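Local coordinates for protein threonine phosphate decarboxylase-like enzyme (PDB 6OUX) that catalyses the pyridoxal phosphate-dependent decarboxylation of L-serine O-phosphate to ethanolamine O-phosphate, a precursor in norcobamide biosynthesis, at residues L196-S210 against S226-K240. Residues are numbered along the deposited sequence; the frame is centred on the assembly and turned at random.
Sequences LKRLAFVPRIIIDES and STVLFDMYPNVIIVK
With chi1 at 64°, Asn-235 sets CG between its own backbone N and carbonyl carbon, which turns the amide into the 199-202 turn. There ND2 donates to a lone pair of Val-202 O at 2.8 Å, and that oxygen lies 1° out of the Asn-235 amide plane; a weak second bond reaches Leu-199 O, and a water joins OD1 to Leu-196 O. Tyr-233, its CG anti to the carbonyl carbon (chi1 -60°), offers a ring face to Leu-196, whose CB makes a CH-pi contact 3.8 Å from the Tyr-233 centroid. Lys-197 NZ donates a hydrogen bond to Tyr-233 OH at 3.0 Å, a hydroxyl also hydrogen-bonded to His-193. Strands 204-208 and 236-240 are parallel neighbours, linked through helix 227-232 in a beta-alpha-beta crossover within a seven-stranded mixed sheet, consistent with the large domain of fold type I PLP enzymes. Alternating backbone hydrogen bonds establish the parallel pairing, for example Ile-207 N to Ile-237 O at 2.7 Å. On one sheet face, Ile-207 CD1 touches Leu-229 CD1 and Val-236 CG1, each 4.1 Å away; on the other, Ile-206 CG2 lies alongside Val-239 CG2. Where strand 204-208 ends, Asp-208 OD1 accepts from Ser-210 N (2.9 Å), an Asx turn; the Asp-208 side chain is about 6 Å from that of Asn-181, which probably binds substrate.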
# COMPACT_ATOMS: atom_id res chain seq x y z
N LEU A 196 -7.46 -16.69 -27.20
CA LEU A 196 -8.63 -16.32 -26.36
C LEU A 196 -9.97 -16.77 -26.93
O LEU A 196 -10.89 -17.13 -26.20
CB LEU A 196 -8.71 -14.79 -26.11
CG LEU A 196 -7.56 -14.22 -25.28
CD1 LEU A 196 -7.63 -12.72 -25.26
CD2 LEU A 196 -7.57 -14.80 -23.88
N LYS A 197 -10.09 -16.78 -28.23
CA LYS A 197 -11.29 -17.37 -28.81
C LYS A 197 -11.46 -18.86 -28.40
O LYS A 197 -12.56 -19.27 -27.99
CB LYS A 197 -11.25 -17.25 -30.32
CG LYS A 197 -11.46 -15.83 -30.77
CD LYS A 197 -11.33 -15.73 -32.29
CE LYS A 197 -12.27 -14.65 -32.85
NZ LYS A 197 -12.17 -13.36 -32.09
N ARG A 198 -10.39 -19.62 -28.54
CA ARG A 198 -10.37 -21.05 -28.20
C ARG A 198 -10.57 -21.32 -26.72
O ARG A 198 -11.10 -22.39 -26.33
CB ARG A 198 -9.07 -21.67 -28.68
CG ARG A 198 -8.83 -23.12 -28.37
CD ARG A 198 -7.77 -23.75 -29.28
NE ARG A 198 -7.57 -25.15 -28.93
CZ ARG A 198 -6.60 -25.93 -29.39
NH1 ARG A 198 -5.68 -25.47 -30.26
NH2 ARG A 198 -6.51 -27.16 -28.93
N LEU A 199 -10.11 -20.40 -25.86
CA LEU A 199 -10.25 -20.57 -24.41
C LEU A 199 -11.41 -19.84 -23.78
O LEU A 199 -11.41 -19.56 -22.58
CB LEU A 199 -8.94 -20.22 -23.72
CG LEU A 199 -7.78 -21.11 -24.19
CD1 LEU A 199 -6.54 -20.76 -23.39
CD2 LEU A 199 -8.05 -22.61 -24.03
N ALA A 200 -12.43 -19.55 -24.58
CA ALA A 200 -13.67 -18.92 -24.12
C ALA A 200 -14.37 -19.62 -22.99
O ALA A 200 -15.12 -18.95 -22.26
CB ALA A 200 -14.66 -18.71 -25.28
N PHE A 201 -14.12 -20.92 -22.85
CA PHE A 201 -14.74 -21.73 -21.79
C PHE A 201 -14.12 -21.53 -20.43
O PHE A 201 -14.74 -21.82 -19.41
CB PHE A 201 -14.66 -23.24 -22.11
CG PHE A 201 -13.24 -23.79 -22.18
CD1 PHE A 201 -12.61 -24.28 -21.05
CD2 PHE A 201 -12.55 -23.82 -23.39
CE1 PHE A 201 -11.34 -24.83 -21.14
CE2 PHE A 201 -11.27 -24.32 -23.48
CZ PHE A 201 -10.66 -24.84 -22.34
N VAL A 202 -12.90 -21.01 -20.37
CA VAL A 202 -12.26 -20.81 -19.08
C VAL A 202 -12.94 -19.62 -18.32
O VAL A 202 -13.13 -18.54 -18.90
CB VAL A 202 -10.71 -20.54 -19.27
CG1 VAL A 202 -10.04 -20.27 -17.94
CG2 VAL A 202 -10.05 -21.67 -20.04
N PRO A 203 -13.24 -19.78 -17.01
CA PRO A 203 -13.84 -18.72 -16.26
C PRO A 203 -13.02 -17.39 -16.18
O PRO A 203 -13.55 -16.29 -16.35
CB PRO A 203 -14.01 -19.36 -14.90
CG PRO A 203 -14.29 -20.81 -15.22
CD PRO A 203 -13.26 -21.04 -16.25
N ARG A 204 -11.71 -17.51 -15.96
CA ARG A 204 -10.86 -16.34 -15.72
C ARG A 204 -9.56 -16.52 -16.44
O ARG A 204 -8.83 -17.48 -16.15
CB ARG A 204 -10.58 -16.18 -14.19
CG ARG A 204 -11.78 -15.65 -13.37
CD ARG A 204 -11.53 -15.87 -11.90
NE ARG A 204 -11.64 -17.27 -11.62
CZ ARG A 204 -12.81 -17.91 -11.45
NH1 ARG A 204 -13.97 -17.26 -11.52
NH2 ARG A 204 -12.84 -19.21 -11.22
N ILE A 205 -9.25 -15.59 -17.36
CA ILE A 205 -7.99 -15.57 -18.03
C ILE A 205 -7.36 -14.23 -17.65
O ILE A 205 -7.81 -13.16 -18.13
CB ILE A 205 -8.12 -15.70 -19.58
CG1 ILE A 205 -8.78 -17.06 -19.92
CG2 ILE A 205 -6.73 -15.51 -20.17
CD1 ILE A 205 -8.98 -17.29 -21.38
N ILE A 206 -6.37 -14.32 -16.76
CA ILE A 206 -5.68 -13.18 -16.19
C ILE A 206 -4.47 -12.92 -17.02
O ILE A 206 -3.66 -13.82 -17.25
CB ILE A 206 -5.19 -13.46 -14.76
CG1 ILE A 206 -6.41 -13.59 -13.83
CG2 ILE A 206 -4.26 -12.34 -14.32
CD1 ILE A 206 -6.11 -14.32 -12.56
N ILE A 207 -4.37 -11.70 -17.53
CA ILE A 207 -3.24 -11.34 -18.40
C ILE A 207 -2.53 -10.18 -17.76
O ILE A 207 -3.08 -9.05 -17.70
CB ILE A 207 -3.70 -10.94 -19.83
CG1 ILE A 207 -4.56 -12.02 -20.46
CG2 ILE A 207 -2.47 -10.65 -20.66
CD1 ILE A 207 -5.20 -11.72 -21.81
N ASP A 208 -1.30 -10.43 -17.33
CA ASP A 208 -0.39 -9.41 -16.81
C ASP A 208 0.40 -8.77 -17.96
O ASP A 208 1.36 -9.37 -18.52
CB ASP A 208 0.52 -9.97 -15.73
CG ASP A 208 1.45 -8.94 -15.13
OD1 ASP A 208 1.46 -7.75 -15.50
OD2 ASP A 208 2.23 -9.37 -14.26
N GLU A 209 -0.03 -7.57 -18.35
CA GLU A 209 0.67 -6.86 -19.42
C GLU A 209 1.59 -5.77 -18.91
O GLU A 209 1.76 -4.73 -19.57
CB GLU A 209 -0.36 -6.25 -20.40
CG GLU A 209 -1.28 -5.22 -19.74
CD GLU A 209 -1.98 -4.34 -20.75
OE1 GLU A 209 -1.90 -4.65 -22.00
OE2 GLU A 209 -2.65 -3.37 -20.29
N SER A 210 2.17 -6.00 -17.76
CA SER A 210 3.00 -4.97 -17.09
C SER A 210 4.17 -4.46 -17.95
O SER A 210 4.66 -3.32 -17.77
CB SER A 210 3.52 -5.48 -15.72
OG SER A 210 2.49 -5.55 -14.73
N SER A 226 -3.51 -4.24 -24.18
CA SER A 226 -4.41 -5.44 -24.09
C SER A 226 -5.91 -5.03 -23.71
O SER A 226 -6.78 -5.90 -23.48
CB SER A 226 -3.85 -6.44 -23.05
OG SER A 226 -2.49 -6.78 -23.19
N THR A 227 -6.22 -3.70 -23.66
CA THR A 227 -7.65 -3.29 -23.42
C THR A 227 -8.62 -3.83 -24.48
O THR A 227 -9.77 -4.18 -24.13
CB THR A 227 -7.75 -1.75 -23.33
OG1 THR A 227 -6.91 -1.29 -22.28
CG2 THR A 227 -9.16 -1.22 -23.01
N VAL A 228 -8.19 -3.88 -25.75
CA VAL A 228 -8.93 -4.54 -26.84
C VAL A 228 -9.37 -5.95 -26.45
O VAL A 228 -10.50 -6.34 -26.70
CB VAL A 228 -8.21 -4.69 -28.22
CG1 VAL A 228 -8.10 -3.41 -28.95
CG2 VAL A 228 -6.84 -5.31 -28.15
N LEU A 229 -8.50 -6.68 -25.79
CA LEU A 229 -8.84 -8.03 -25.31
C LEU A 229 -9.85 -8.05 -24.18
O LEU A 229 -10.81 -8.88 -24.18
CB LEU A 229 -7.59 -8.79 -24.91
CG LEU A 229 -6.47 -8.76 -25.91
CD1 LEU A 229 -5.26 -9.50 -25.27
CD2 LEU A 229 -6.82 -9.35 -27.27
N PHE A 230 -9.69 -7.13 -23.24
CA PHE A 230 -10.68 -6.94 -22.21
C PHE A 230 -12.05 -6.62 -22.81
O PHE A 230 -13.07 -7.23 -22.40
CB PHE A 230 -10.27 -5.80 -21.26
CG PHE A 230 -11.29 -5.53 -20.17
CD1 PHE A 230 -11.51 -6.46 -19.23
CD2 PHE A 230 -12.03 -4.36 -20.13
CE1 PHE A 230 -12.40 -6.25 -18.20
CE2 PHE A 230 -12.94 -4.12 -19.13
CZ PHE A 230 -13.14 -5.07 -18.17
N ASP A 231 -12.08 -5.76 -23.82
CA ASP A 231 -13.37 -5.37 -24.38
C ASP A 231 -14.11 -6.48 -25.15
O ASP A 231 -15.37 -6.51 -25.14
CB ASP A 231 -13.27 -4.15 -25.26
CG ASP A 231 -12.99 -2.89 -24.50
OD1 ASP A 231 -13.17 -2.79 -23.24
OD2 ASP A 231 -12.56 -1.99 -25.24
N MET A 232 -13.34 -7.39 -25.77
CA MET A 232 -13.88 -8.38 -26.66
C MET A 232 -14.23 -9.70 -25.95
O MET A 232 -15.16 -10.37 -26.35
CB MET A 232 -12.89 -8.64 -27.83
CG MET A 232 -13.40 -9.64 -28.91
SD MET A 232 -12.36 -9.69 -30.39
CE MET A 232 -12.36 -7.99 -30.86
N TYR A 233 -13.49 -10.08 -24.90
CA TYR A 233 -13.56 -11.41 -24.31
C TYR A 233 -14.04 -11.33 -22.87
O TYR A 233 -13.31 -10.88 -22.00
CB TYR A 233 -12.23 -12.10 -24.41
CG TYR A 233 -11.75 -12.26 -25.82
CD1 TYR A 233 -12.36 -13.18 -26.70
CD2 TYR A 233 -10.75 -11.42 -26.35
CE1 TYR A 233 -11.95 -13.29 -27.99
CE2 TYR A 233 -10.38 -11.51 -27.64
CZ TYR A 233 -10.96 -12.46 -28.45
OH TYR A 233 -10.52 -12.53 -29.74
N PRO A 234 -15.27 -11.78 -22.57
CA PRO A 234 -15.83 -11.57 -21.22
C PRO A 234 -15.16 -12.33 -20.07
O PRO A 234 -15.43 -12.03 -18.92
CB PRO A 234 -17.30 -12.03 -21.36
CG PRO A 234 -17.28 -12.96 -22.50
CD PRO A 234 -16.25 -12.42 -23.45
N ASN A 235 -14.26 -13.26 -20.38
CA ASN A 235 -13.51 -13.96 -19.35
C ASN A 235 -12.12 -13.37 -19.06
O ASN A 235 -11.38 -13.93 -18.27
CB ASN A 235 -13.37 -15.45 -19.64
CG ASN A 235 -12.58 -15.73 -20.86
OD1 ASN A 235 -12.35 -14.83 -21.70
ND2 ASN A 235 -12.27 -16.99 -21.08
N VAL A 236 -11.75 -12.29 -19.75
CA VAL A 236 -10.45 -11.68 -19.55
C VAL A 236 -10.40 -10.70 -18.37
O VAL A 236 -11.25 -9.80 -18.23
CB VAL A 236 -9.96 -11.06 -20.85
CG1 VAL A 236 -8.74 -10.12 -20.66
CG2 VAL A 236 -9.60 -12.19 -21.81
N ILE A 237 -9.30 -10.83 -17.63
CA ILE A 237 -8.87 -9.86 -16.64
C ILE A 237 -7.49 -9.35 -17.03
O ILE A 237 -6.57 -10.17 -17.26
CB ILE A 237 -8.83 -10.47 -15.26
CG1 ILE A 237 -10.24 -10.80 -14.79
CG2 ILE A 237 -8.21 -9.52 -14.24
CD1 ILE A 237 -10.33 -11.79 -13.67
N ILE A 238 -7.39 -8.04 -17.19
CA ILE A 238 -6.10 -7.42 -17.50
C ILE A 238 -5.50 -6.88 -16.23
O ILE A 238 -6.17 -6.19 -15.43
CB ILE A 238 -6.25 -6.26 -18.53
CG1 ILE A 238 -6.89 -6.75 -19.82
CG2 ILE A 238 -4.91 -5.59 -18.80
CD1 ILE A 238 -6.10 -7.83 -20.57
N VAL A 239 -4.22 -7.16 -16.01
CA VAL A 239 -3.54 -6.56 -14.88
C VAL A 239 -2.27 -5.87 -15.37
O VAL A 239 -1.58 -6.40 -16.25
CB VAL A 239 -3.12 -7.66 -13.84
CG1 VAL A 239 -2.45 -7.02 -12.69
CG2 VAL A 239 -4.30 -8.44 -13.32
N LYS A 240 -1.93 -4.72 -14.78
CA LYS A 240 -0.79 -3.91 -15.28
C LYS A 240 -0.21 -3.05 -14.17
O LYS A 240 -0.92 -2.30 -13.51
CB LYS A 240 -1.21 -3.05 -16.49
CG LYS A 240 -0.09 -2.23 -17.05
CD LYS A 240 -0.29 -1.73 -18.47
CE LYS A 240 0.97 -1.05 -18.95
NZ LYS A 240 1.22 0.12 -18.06
O HOH W 1 -11.85 -15.91 -24.09
O HOH W 2 -13.08 -13.64 -15.72
O HOH W 3 -4.96 -2.26 -19.86